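Local coordinates for protein trilobed Protease (Pyrococcus furiosus, PDB 2GOP) that probably cleaves peptides, its seven-bladed, open-velcro beta-propeller domain perhaps screening substrates on their way to the protease active site, at residues W200-W205 with K212-V217; R228-G233 with L246-G251; V265-I270 with M305-D310; D272-F277 with L287-G292. All blocks are in the same frame, centred on the assembly; numbering follows the deposited sequence. Where two conformers were deposited one is given.

From the N terminus the chain builds seven four-stranded antiparallel blades in sequence, and the four contacts fall in the last four of them. Contact 1 closes the first short loop, pairing the third and fourth strands of the fourth blade. Contact 2 follows in series and pairs the middle strands of the next blade; Met213 and Phe214 pack against its Tyr249. Contact 3 closes a longer loop, setting the innermost strand of the sixth blade beside that of the seventh. Contact 4 falls within that loop as the middle hairpin of the sixth blade. Strands 264-271 and 274-281 are neighbours in one sheet, so contacts 3 and 4 touch directly, and contact 2 packs on both.

Contact 1: residues W200-W205 with K212-V217; sequences WDIYIW and KMFEKV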
# COMPACT_ATOMS: atom_id res chain seq x y z
N TRP A 200 -10.05 10.73 -0.25
CA TRP A 200 -9.36 11.76 0.50
C TRP A 200 -10.17 13.04 0.53
O TRP A 200 -10.91 13.32 -0.41
CB TRP A 200 -8.01 12.04 -0.15
CG TRP A 200 -7.24 10.80 -0.31
CD1 TRP A 200 -7.32 9.89 -1.33
CD2 TRP A 200 -6.30 10.28 0.61
NE1 TRP A 200 -6.46 8.85 -1.11
CE2 TRP A 200 -5.82 9.07 0.08
CE3 TRP A 200 -5.79 10.73 1.83
CZ2 TRP A 200 -4.87 8.30 0.73
CZ3 TRP A 200 -4.85 9.97 2.48
CH2 TRP A 200 -4.39 8.77 1.93
N ASP A 201 -10.04 13.77 1.62
CA ASP A 201 -10.37 15.20 1.65
C ASP A 201 -9.04 15.94 1.60
O ASP A 201 -8.06 15.49 2.19
CB ASP A 201 -11.12 15.56 2.92
CG ASP A 201 -12.46 14.86 3.04
OD1 ASP A 201 -13.06 14.53 2.00
OD2 ASP A 201 -12.90 14.64 4.18
N ILE A 202 -8.99 17.05 0.88
CA ILE A 202 -7.76 17.84 0.76
C ILE A 202 -8.03 19.28 1.16
O ILE A 202 -8.92 19.93 0.60
CB ILE A 202 -7.17 17.83 -0.66
CG1 ILE A 202 -6.93 16.39 -1.13
CG2 ILE A 202 -5.87 18.66 -0.70
CD1 ILE A 202 -6.65 16.27 -2.62
N TYR A 203 -7.27 19.75 2.15
CA TYR A 203 -7.40 21.10 2.69
C TYR A 203 -6.18 21.91 2.35
O TYR A 203 -5.13 21.36 2.02
CB TYR A 203 -7.52 21.04 4.22
CG TYR A 203 -8.72 20.28 4.70
CD1 TYR A 203 -8.68 18.89 4.85
CD2 TYR A 203 -9.89 20.94 5.04
CE1 TYR A 203 -9.79 18.18 5.29
CE2 TYR A 203 -11.01 20.25 5.50
CZ TYR A 203 -10.95 18.88 5.62
OH TYR A 203 -12.06 18.21 6.08
N ILE A 204 -6.31 23.22 2.44
CA ILE A 204 -5.16 24.10 2.42
C ILE A 204 -5.13 24.87 3.75
O ILE A 204 -6.15 25.38 4.21
CB ILE A 204 -5.12 25.01 1.16
CG1 ILE A 204 -3.73 25.67 1.03
CG2 ILE A 204 -6.25 26.05 1.20
CD1 ILE A 204 -3.26 25.87 -0.42
N TRP A 205 -3.94 24.93 4.35
CA TRP A 205 -3.78 25.30 5.74
C TRP A 205 -2.80 26.47 5.85
O TRP A 205 -1.75 26.47 5.21
CB TRP A 205 -3.24 24.09 6.51
CG TRP A 205 -3.31 24.19 8.02
CD1 TRP A 205 -4.27 23.67 8.84
CD2 TRP A 205 -2.35 24.83 8.88
NE1 TRP A 205 -3.98 23.95 10.15
CE2 TRP A 205 -2.81 24.67 10.21
CE3 TRP A 205 -1.16 25.54 8.66
CZ2 TRP A 205 -2.12 25.18 11.31
CZ3 TRP A 205 -0.48 26.05 9.76
CH2 TRP A 205 -0.96 25.86 11.07
N LYS A 212 -11.29 23.70 2.85
CA LYS A 212 -11.35 22.47 2.06
C LYS A 212 -11.25 22.82 0.58
O LYS A 212 -11.94 23.72 0.10
CB LYS A 212 -12.63 21.68 2.36
CG LYS A 212 -12.76 20.36 1.58
CD LYS A 212 -13.28 19.22 2.45
CE LYS A 212 -14.63 19.52 3.07
NZ LYS A 212 -15.15 18.43 3.93
N MET A 213 -10.36 22.12 -0.13
CA MET A 213 -10.23 22.28 -1.58
C MET A 213 -10.95 21.17 -2.31
O MET A 213 -11.59 21.41 -3.36
CB MET A 213 -8.75 22.30 -1.99
CG MET A 213 -8.04 23.62 -1.66
SD MET A 213 -6.30 23.63 -2.19
CE MET A 213 -6.44 23.78 -3.95
N PHE A 214 -10.87 19.95 -1.78
CA PHE A 214 -11.47 18.78 -2.41
C PHE A 214 -12.14 17.89 -1.39
O PHE A 214 -11.59 17.62 -0.33
CB PHE A 214 -10.42 17.99 -3.19
CG PHE A 214 -9.79 18.76 -4.31
CD1 PHE A 214 -10.48 18.95 -5.49
CD2 PHE A 214 -8.53 19.32 -4.17
CE1 PHE A 214 -9.92 19.67 -6.53
CE2 PHE A 214 -7.96 20.05 -5.20
CZ PHE A 214 -8.66 20.23 -6.38
N GLU A 215 -13.35 17.43 -1.73
CA GLU A 215 -14.15 16.57 -0.86
C GLU A 215 -14.29 15.17 -1.46
O GLU A 215 -14.73 15.02 -2.59
CB GLU A 215 -15.54 17.19 -0.68
CG GLU A 215 -16.56 16.30 0.01
CD GLU A 215 -16.17 15.91 1.41
OE1 GLU A 215 -15.41 16.66 2.07
OE2 GLU A 215 -16.63 14.85 1.86
N LYS A 216 -13.90 14.15 -0.69
CA LYS A 216 -14.04 12.75 -1.11
C LYS A 216 -13.59 12.52 -2.56
O LYS A 216 -14.40 12.20 -3.44
CB LYS A 216 -15.48 12.28 -0.92
CG LYS A 216 -15.63 10.77 -0.96
CD LYS A 216 -17.09 10.36 -0.99
CE LYS A 216 -17.23 8.91 -1.42
NZ LYS A 216 -18.66 8.48 -1.42
N VAL A 217 -12.29 12.69 -2.79
CA VAL A 217 -11.69 12.49 -4.09
C VAL A 217 -10.75 11.30 -3.98
O VAL A 217 -10.23 11.02 -2.90
CB VAL A 217 -10.94 13.77 -4.55
CG1 VAL A 217 -11.95 14.89 -4.87
CG2 VAL A 217 -9.91 14.23 -3.50
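Ile202 O is gripped by two successive amides of the outer strand: Met213 N at 2.7 Å and Phe214 N at 3.1 Å, the latter on a lone pair in the carbonyl plane. Ile202 N answers with a bond to Phe214 O. The tight side of the hairpin lies here, where Ile202 and Phe214 run side by side. With CG1 anti to the carbonyl carbon (chi1 -56°), the isoleucine carries CD1 to 3.9 Å from Phe214 CD2, and Val217, lying nearly at right angles to Ile202, touches the same methyl with CG2. Tyr249 of the next blade meets the Phe214 ring edge-to-face, and Leu231 packs on Ile202. Round Tyr203 and Lys212 the packing is looser and opens to solvent. Tyr203 sets CE2 3.8 Å from Lys212 CB, and the bent lysine chain runs on to a salt bridge with Glu215, NZ to OE1 at 2.6 Å. That lysine probably tempers the closeness of two carboxylates, Asp201 OD1 and Glu215 OE1, 3.2 Å apart. Asp201 is buried; its OD1 also takes the Lys216 amide at 2.8 Å in a nearly straight bond (169°) and is bonded by His189 ND1. Lys216 NZ forms a salt bridge with Glu191. Met213 and Phe214 opposite Ile202 form a classic beta bulge, and Lys216 and Val217 opposite Trp200 a G1 bulge, both within the outer hairpin of a beta-propeller blade.

Contact 2: residues R228-G233 with L246-G251; sequences RILLYG and LYIYDG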
# COMPACT_ATOMS: atom_id res chain seq x y z
N ARG A 228 1.04 25.26 -9.65
CA ARG A 228 0.31 24.04 -9.97
C ARG A 228 0.51 23.00 -8.89
O ARG A 228 1.60 22.86 -8.36
CB ARG A 228 0.78 23.46 -11.31
CG ARG A 228 0.25 24.21 -12.52
CD ARG A 228 0.72 23.59 -13.82
NE ARG A 228 0.31 24.41 -14.96
CZ ARG A 228 0.65 24.17 -16.22
NH1 ARG A 228 1.41 23.12 -16.55
NH2 ARG A 228 0.23 25.00 -17.17
N ILE A 229 -0.55 22.27 -8.58
CA ILE A 229 -0.50 21.20 -7.59
C ILE A 229 -0.60 19.88 -8.33
O ILE A 229 -1.47 19.68 -9.20
CB ILE A 229 -1.62 21.36 -6.53
CG1 ILE A 229 -1.34 22.60 -5.68
CG2 ILE A 229 -1.69 20.13 -5.63
CD1 ILE A 229 -2.54 23.10 -4.80
N LEU A 230 0.32 18.97 -8.02
CA LEU A 230 0.37 17.66 -8.64
C LEU A 230 -0.35 16.66 -7.73
O LEU A 230 -0.02 16.54 -6.55
CB LEU A 230 1.82 17.23 -8.87
CG LEU A 230 2.03 15.89 -9.58
CD1 LEU A 230 1.41 15.93 -11.00
CD2 LEU A 230 3.52 15.52 -9.60
N LEU A 231 -1.32 15.95 -8.30
CA LEU A 231 -2.15 15.00 -7.57
C LEU A 231 -1.91 13.59 -8.10
O LEU A 231 -1.67 13.38 -9.30
CB LEU A 231 -3.64 15.39 -7.66
CG LEU A 231 -3.98 16.85 -7.29
CD1 LEU A 231 -5.24 17.32 -8.04
CD2 LEU A 231 -4.17 17.03 -5.80
N TYR A 232 -1.94 12.63 -7.18
CA TYR A 232 -1.67 11.22 -7.47
C TYR A 232 -2.85 10.37 -7.00
O TYR A 232 -3.32 10.52 -5.88
CB TYR A 232 -0.41 10.82 -6.71
CG TYR A 232 0.14 9.43 -6.97
CD1 TYR A 232 1.02 9.20 -8.02
CD2 TYR A 232 -0.14 8.37 -6.11
CE1 TYR A 232 1.57 7.93 -8.25
CE2 TYR A 232 0.41 7.11 -6.33
CZ TYR A 232 1.26 6.89 -7.39
OH TYR A 232 1.81 5.63 -7.62
N GLY A 233 -3.35 9.49 -7.86
CA GLY A 233 -4.45 8.61 -7.47
C GLY A 233 -5.25 8.08 -8.63
O GLY A 233 -4.75 7.97 -9.73
N LEU A 246 -1.63 10.55 -12.69
CA LEU A 246 -1.17 11.87 -12.32
C LEU A 246 -2.15 12.92 -12.82
O LEU A 246 -2.66 12.85 -13.95
CB LEU A 246 0.24 12.15 -12.85
CG LEU A 246 1.36 11.29 -12.25
CD1 LEU A 246 2.66 11.49 -13.02
CD2 LEU A 246 1.55 11.58 -10.75
N TYR A 247 -2.40 13.90 -11.97
CA TYR A 247 -3.31 14.99 -12.30
C TYR A 247 -2.71 16.31 -11.85
O TYR A 247 -1.95 16.36 -10.87
CB TYR A 247 -4.68 14.80 -11.62
CG TYR A 247 -5.30 13.45 -11.85
CD1 TYR A 247 -4.98 12.37 -11.03
CD2 TYR A 247 -6.19 13.24 -12.89
CE1 TYR A 247 -5.54 11.13 -11.24
CE2 TYR A 247 -6.76 12.00 -13.12
CZ TYR A 247 -6.43 10.94 -12.29
OH TYR A 247 -6.98 9.70 -12.51
N ILE A 248 -3.06 17.36 -12.58
CA ILE A 248 -2.61 18.70 -12.25
C ILE A 248 -3.81 19.58 -11.95
O ILE A 248 -4.72 19.65 -12.77
CB ILE A 248 -1.85 19.34 -13.42
CG1 ILE A 248 -0.58 18.56 -13.75
CG2 ILE A 248 -1.51 20.80 -13.08
CD1 ILE A 248 0.16 19.13 -14.94
N TYR A 249 -3.79 20.23 -10.78
CA TYR A 249 -4.74 21.28 -10.44
C TYR A 249 -4.13 22.68 -10.63
O TYR A 249 -3.11 23.03 -10.01
CB TYR A 249 -5.28 21.09 -9.01
CG TYR A 249 -6.27 22.16 -8.60
CD1 TYR A 249 -7.40 22.43 -9.39
CD2 TYR A 249 -6.09 22.93 -7.45
CE1 TYR A 249 -8.31 23.42 -9.06
CE2 TYR A 249 -7.02 23.94 -7.11
CZ TYR A 249 -8.12 24.16 -7.93
OH TYR A 249 -9.04 25.14 -7.63
N ASP A 250 -4.77 23.48 -11.48
CA ASP A 250 -4.27 24.81 -11.89
C ASP A 250 -5.11 25.99 -11.35
O ASP A 250 -4.91 27.14 -11.77
CB ASP A 250 -4.25 24.89 -13.42
CG ASP A 250 -5.62 24.62 -14.05
OD1 ASP A 250 -6.56 24.18 -13.34
OD2 ASP A 250 -5.73 24.83 -15.28
N GLY A 251 -6.05 25.70 -10.46
CA GLY A 251 -7.00 26.72 -9.99
C GLY A 251 -8.33 26.69 -10.73
O GLY A 251 -9.27 27.42 -10.36
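Tyr247 O accepts the amide of Leu231 at 2.7 Å in a nearly straight bond (173°), the donor tilted from the carbonyl plane. The same oxygen is approached by Leu230 CA at 3.5 Å, in a CA-H...O contact, and by Leu230 CD1. Leu231 O returns the bond to Tyr247 N, and the hydrogen-bonded pair Ile229 and Tyr249 repeats the double link two residues along, so four regular bonds hold the antiparallel strands. Side chains alternate between the faces. On one, Leu231 and Tyr249 lie side by side, with Leu231 CD1 3.9 Å from Tyr249 CB. CG of Tyr249 is anti to its backbone N (chi1 180°), which folds the ring back over the following turn, and Gly251 N sits 3.5 Å above its centre. The Tyr247 ring leaves the sheet at the other end, its CE1 edge 3.6 Å from Gly233 O. On the second face Leu246 CD2 comes in plane at the edge of the Tyr232 ring, 3.7 Å from CD1. Tyr232, buried, has its hydroxyl hydrogen-bonded to Val265 O of the next blade. The two strands are the middle pair of their blade, between 219-224 and 254-256. The face of Leu230, Leu246 and Ile248 packs on strands 264-271 and 274-281 of the following blade.

Contact 3: residues V265-I270 with M305-D310; sequences VGQAKI and MGFDVD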
# COMPACT_ATOMS: atom_id res chain seq x y z
N VAL A 265 2.45 4.26 -12.38
CA VAL A 265 3.32 5.41 -12.10
C VAL A 265 4.00 5.19 -10.75
O VAL A 265 3.37 4.77 -9.82
CB VAL A 265 2.51 6.74 -12.02
CG1 VAL A 265 3.41 7.93 -11.62
CG2 VAL A 265 1.81 7.03 -13.32
N GLY A 266 5.29 5.48 -10.67
CA GLY A 266 6.02 5.45 -9.40
C GLY A 266 6.01 6.83 -8.77
O GLY A 266 4.96 7.34 -8.41
N GLN A 267 7.17 7.45 -8.66
CA GLN A 267 7.31 8.76 -8.07
C GLN A 267 7.09 9.84 -9.14
O GLN A 267 7.36 9.60 -10.31
CB GLN A 267 8.71 8.88 -7.44
CG GLN A 267 8.99 10.20 -6.73
CD GLN A 267 10.47 10.38 -6.37
OE1 GLN A 267 11.30 9.50 -6.60
NE2 GLN A 267 10.79 11.54 -5.80
N ALA A 268 6.62 11.01 -8.73
CA ALA A 268 6.34 12.13 -9.63
C ALA A 268 6.61 13.45 -8.92
O ALA A 268 6.33 13.58 -7.74
CB ALA A 268 4.88 12.07 -10.11
N LYS A 269 7.15 14.42 -9.65
CA LYS A 269 7.46 15.74 -9.11
C LYS A 269 7.13 16.78 -10.16
O LYS A 269 7.15 16.48 -11.34
CB LYS A 269 8.94 15.81 -8.71
CG LYS A 269 9.29 14.94 -7.52
CD LYS A 269 10.76 15.04 -7.13
CE LYS A 269 10.98 14.64 -5.66
NZ LYS A 269 12.33 14.05 -5.37
N ILE A 270 6.82 18.00 -9.74
CA ILE A 270 6.49 19.07 -10.66
C ILE A 270 7.46 20.22 -10.43
O ILE A 270 7.71 20.61 -9.29
CB ILE A 270 5.00 19.56 -10.50
CG1 ILE A 270 4.63 20.56 -11.60
CG2 ILE A 270 4.75 20.18 -9.13
CD1 ILE A 270 3.13 20.68 -11.83
N MET A 305 15.30 4.13 -9.38
CA MET A 305 14.91 3.96 -7.99
C MET A 305 15.01 5.29 -7.25
O MET A 305 15.89 5.48 -6.41
CB MET A 305 15.78 2.90 -7.33
CG MET A 305 15.54 1.50 -7.92
SD MET A 305 16.61 0.26 -7.19
CE MET A 305 16.05 0.27 -5.49
N GLY A 306 14.10 6.19 -7.56
CA GLY A 306 14.09 7.52 -6.98
C GLY A 306 14.86 8.53 -7.83
O GLY A 306 15.87 8.21 -8.45
N PHE A 307 14.37 9.77 -7.82
CA PHE A 307 15.00 10.84 -8.55
C PHE A 307 14.65 12.16 -7.89
O PHE A 307 13.79 12.23 -7.01
CB PHE A 307 14.51 10.85 -10.00
CG PHE A 307 13.07 11.26 -10.13
CD1 PHE A 307 12.05 10.33 -9.95
CD2 PHE A 307 12.74 12.57 -10.41
CE1 PHE A 307 10.73 10.71 -10.04
CE2 PHE A 307 11.41 12.95 -10.50
CZ PHE A 307 10.41 12.02 -10.31
N ASP A 308 15.30 13.22 -8.35
CA ASP A 308 14.95 14.57 -7.93
C ASP A 308 15.31 15.51 -9.05
O ASP A 308 16.08 15.15 -9.94
CB ASP A 308 15.71 14.93 -6.66
CG ASP A 308 15.12 16.11 -5.93
OD1 ASP A 308 13.94 16.46 -6.18
OD2 ASP A 308 15.84 16.67 -5.08
N VAL A 309 14.76 16.71 -9.02
CA VAL A 309 15.01 17.71 -10.06
C VAL A 309 15.03 19.13 -9.48
O VAL A 309 14.17 19.50 -8.68
CB VAL A 309 13.97 17.60 -11.21
CG1 VAL A 309 12.54 17.58 -10.65
CG2 VAL A 309 14.14 18.72 -12.21
N ASP A 310 16.03 19.90 -9.88
CA ASP A 310 16.04 21.34 -9.62
C ASP A 310 16.59 22.01 -10.88
O ASP A 310 15.85 22.16 -11.85
CB ASP A 310 16.82 21.67 -8.33
CG ASP A 310 16.75 23.15 -7.95
OD1 ASP A 310 15.66 23.75 -8.00
OD2 ASP A 310 17.81 23.71 -7.59
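Gln267 reaches obliquely across the Phe307 ring, joining the innermost strands of two adjacent beta-propeller blades, which run almost parallel (10°) but are too far apart to pair as a sheet. The glutamine amide and the ring are inclined at 37°, with NE2 over one face. Its extended chain also brings OE1 and NE2 to the Phe307 backbone: OE1 takes Phe307 N and NE2 gives to Phe307 O, both weak bonds at 3.3 Å. CG of Phe307 takes the crowded position between backbone N and carbonyl carbon (chi1 69°), which swings the ring towards strand 264-271. Lys269 and Phe307 run antiparallel past one another, CD lying 4.0 Å from CE2. The lysine ammonium then grips two acceptors: Phe307 O at 2.9 Å, on a lone pair in the carbonyl plane, and Asp308 OD1 at 3.0 Å in a salt bridge, met from above the carboxylate plane. Thr22 N bonds the other carboxylate oxygen, OD2, which helps to hold the aspartate in place. Tyr196 of the second subunit packs on Gln267. At the ring edge, in plane, Phe307 CE1 stands 3.6 Å from Gln267 O.

Contact 4: residues D272-F277 with L287-G292; sequences DGKVYF and LYIWDG
Phe277 turns a ring face to Tyr288 CB and an edge to Trp290 CB of the antiparallel partner strand. Its CB packs on Leu246 of the preceding blade, and chi1 of 64° tips the ring across the hairpin. CD1 passes Tyr288 O, and CE1 comes 3.8 Å from Trp290 CB, near the ring plane. CZ, the far tip, stands 3.6 Å from Tyr288 CB, and that carbon makes a CH-pi contact with the ring. Val275 O meets the ring edge in plane. The Phe277 and Tyr288 rings are inclined at only 23° but offset, with centroids 5.8 Å apart and little stacking. On the other face of the sheet Ile289 lies alongside Tyr276, CG1 over the ring at 4.0 Å from its centroid and CD1 3.6 Å from CE2. Beyond it the Lys274 chain rests on Ile289 CD1 and Asp291 CB, while the Asp291 carboxylate pairs with Lys295. Four main-chain bonds join the strands, among them Trp290 N to Val275 O at 2.7 Å and Tyr288 N to Phe277 O at 2.8 Å. Tyr288 OH is hydrogen-bonded to Glu281 OE1. All the hydrogen bonds between the two segments are thus main-chain ones, and the side chains meet mainly through hydrocarbon and aromatic surfaces, with Val275, Phe277 and Trp290 packing on strand 245-249 of the preceding blade.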
# COMPACT_ATOMS: atom_id res chain seq x y z
N ASP A 272 8.51 24.03 -12.41
CA ASP A 272 8.27 24.99 -13.49
C ASP A 272 7.20 24.47 -14.45
O ASP A 272 7.35 24.57 -15.67
CB ASP A 272 9.57 25.29 -14.26
CG ASP A 272 10.61 26.00 -13.40
OD1 ASP A 272 10.24 26.60 -12.36
OD2 ASP A 272 11.81 25.96 -13.76
N GLY A 273 6.13 23.89 -13.88
CA GLY A 273 4.99 23.42 -14.66
C GLY A 273 5.22 22.15 -15.45
O GLY A 273 4.34 21.70 -16.16
N LYS A 274 6.42 21.57 -15.34
CA LYS A 274 6.73 20.32 -16.02
C LYS A 274 6.72 19.21 -14.98
O LYS A 274 7.17 19.40 -13.86
CB LYS A 274 8.08 20.40 -16.72
CG LYS A 274 8.13 21.41 -17.86
CD LYS A 274 9.54 21.57 -18.41
CE LYS A 274 9.65 22.72 -19.42
NZ LYS A 274 10.96 22.69 -20.17
N VAL A 275 6.22 18.05 -15.38
CA VAL A 275 6.05 16.95 -14.47
C VAL A 275 7.05 15.87 -14.83
O VAL A 275 7.13 15.44 -15.98
CB VAL A 275 4.60 16.42 -14.48
CG1 VAL A 275 4.47 15.16 -13.61
CG2 VAL A 275 3.64 17.50 -14.00
N TYR A 276 7.80 15.45 -13.82
CA TYR A 276 8.82 14.44 -13.95
C TYR A 276 8.30 13.22 -13.21
O TYR A 276 7.86 13.33 -12.06
CB TYR A 276 10.12 14.94 -13.30
CG TYR A 276 10.70 16.20 -13.96
CD1 TYR A 276 10.17 17.45 -13.71
CD2 TYR A 276 11.79 16.11 -14.81
CE1 TYR A 276 10.70 18.58 -14.30
CE2 TYR A 276 12.33 17.24 -15.41
CZ TYR A 276 11.78 18.48 -15.14
OH TYR A 276 12.31 19.60 -15.74
N PHE A 277 8.35 12.06 -13.85
CA PHE A 277 7.73 10.88 -13.29
C PHE A 277 8.31 9.59 -13.84
O PHE A 277 8.87 9.55 -14.93
CB PHE A 277 6.22 10.91 -13.55
CG PHE A 277 5.87 10.84 -14.99
CD1 PHE A 277 5.89 11.99 -15.78
CD2 PHE A 277 5.53 9.64 -15.58
CE1 PHE A 277 5.58 11.93 -17.12
CE2 PHE A 277 5.22 9.58 -16.94
CZ PHE A 277 5.25 10.73 -17.70
N LEU A 287 12.19 6.87 -16.46
CA LEU A 287 11.95 8.26 -16.05
C LEU A 287 11.58 9.08 -17.27
O LEU A 287 12.30 9.05 -18.29
CB LEU A 287 13.22 8.86 -15.43
CG LEU A 287 13.22 9.86 -14.26
CD1 LEU A 287 14.47 10.75 -14.37
CD2 LEU A 287 11.96 10.71 -14.09
N TYR A 288 10.49 9.85 -17.14
CA TYR A 288 9.99 10.70 -18.22
C TYR A 288 9.77 12.13 -17.75
O TYR A 288 9.75 12.41 -16.56
CB TYR A 288 8.63 10.18 -18.72
CG TYR A 288 8.70 8.86 -19.42
CD1 TYR A 288 8.55 7.67 -18.71
CD2 TYR A 288 8.92 8.80 -20.79
CE1 TYR A 288 8.63 6.44 -19.37
CE2 TYR A 288 9.01 7.57 -21.45
CZ TYR A 288 8.85 6.41 -20.74
OH TYR A 288 8.94 5.20 -21.40
N ILE A 289 9.58 13.02 -18.72
CA ILE A 289 9.14 14.37 -18.44
C ILE A 289 7.91 14.64 -19.28
O ILE A 289 7.82 14.23 -20.45
CB ILE A 289 10.25 15.43 -18.72
CG1 ILE A 289 9.82 16.81 -18.22
CG2 ILE A 289 10.62 15.46 -20.21
CD1 ILE A 289 10.79 17.92 -18.59
N TRP A 290 6.95 15.32 -18.66
CA TRP A 290 5.76 15.79 -19.36
C TRP A 290 5.75 17.31 -19.38
O TRP A 290 5.99 17.97 -18.36
CB TRP A 290 4.50 15.26 -18.68
CG TRP A 290 3.25 15.73 -19.34
CD1 TRP A 290 2.58 15.10 -20.34
CD2 TRP A 290 2.52 16.93 -19.05
NE1 TRP A 290 1.47 15.82 -20.69
CE2 TRP A 290 1.41 16.95 -19.91
CE3 TRP A 290 2.69 17.97 -18.14
CZ2 TRP A 290 0.49 17.99 -19.91
CZ3 TRP A 290 1.76 19.01 -18.13
CH2 TRP A 290 0.67 19.00 -19.02
N ASP A 291 5.50 17.86 -20.56
CA ASP A 291 5.42 19.30 -20.75
C ASP A 291 4.31 19.68 -21.73
O ASP A 291 4.35 20.73 -22.35
CB ASP A 291 6.78 19.85 -21.19
CG ASP A 291 7.14 19.47 -22.63
OD1 ASP A 291 6.48 18.57 -23.22
OD2 ASP A 291 8.09 20.07 -23.17
N GLY A 292 3.30 18.82 -21.85
CA GLY A 292 2.31 18.89 -22.91
C GLY A 292 2.43 17.66 -23.79
O GLY A 292 1.47 17.27 -24.45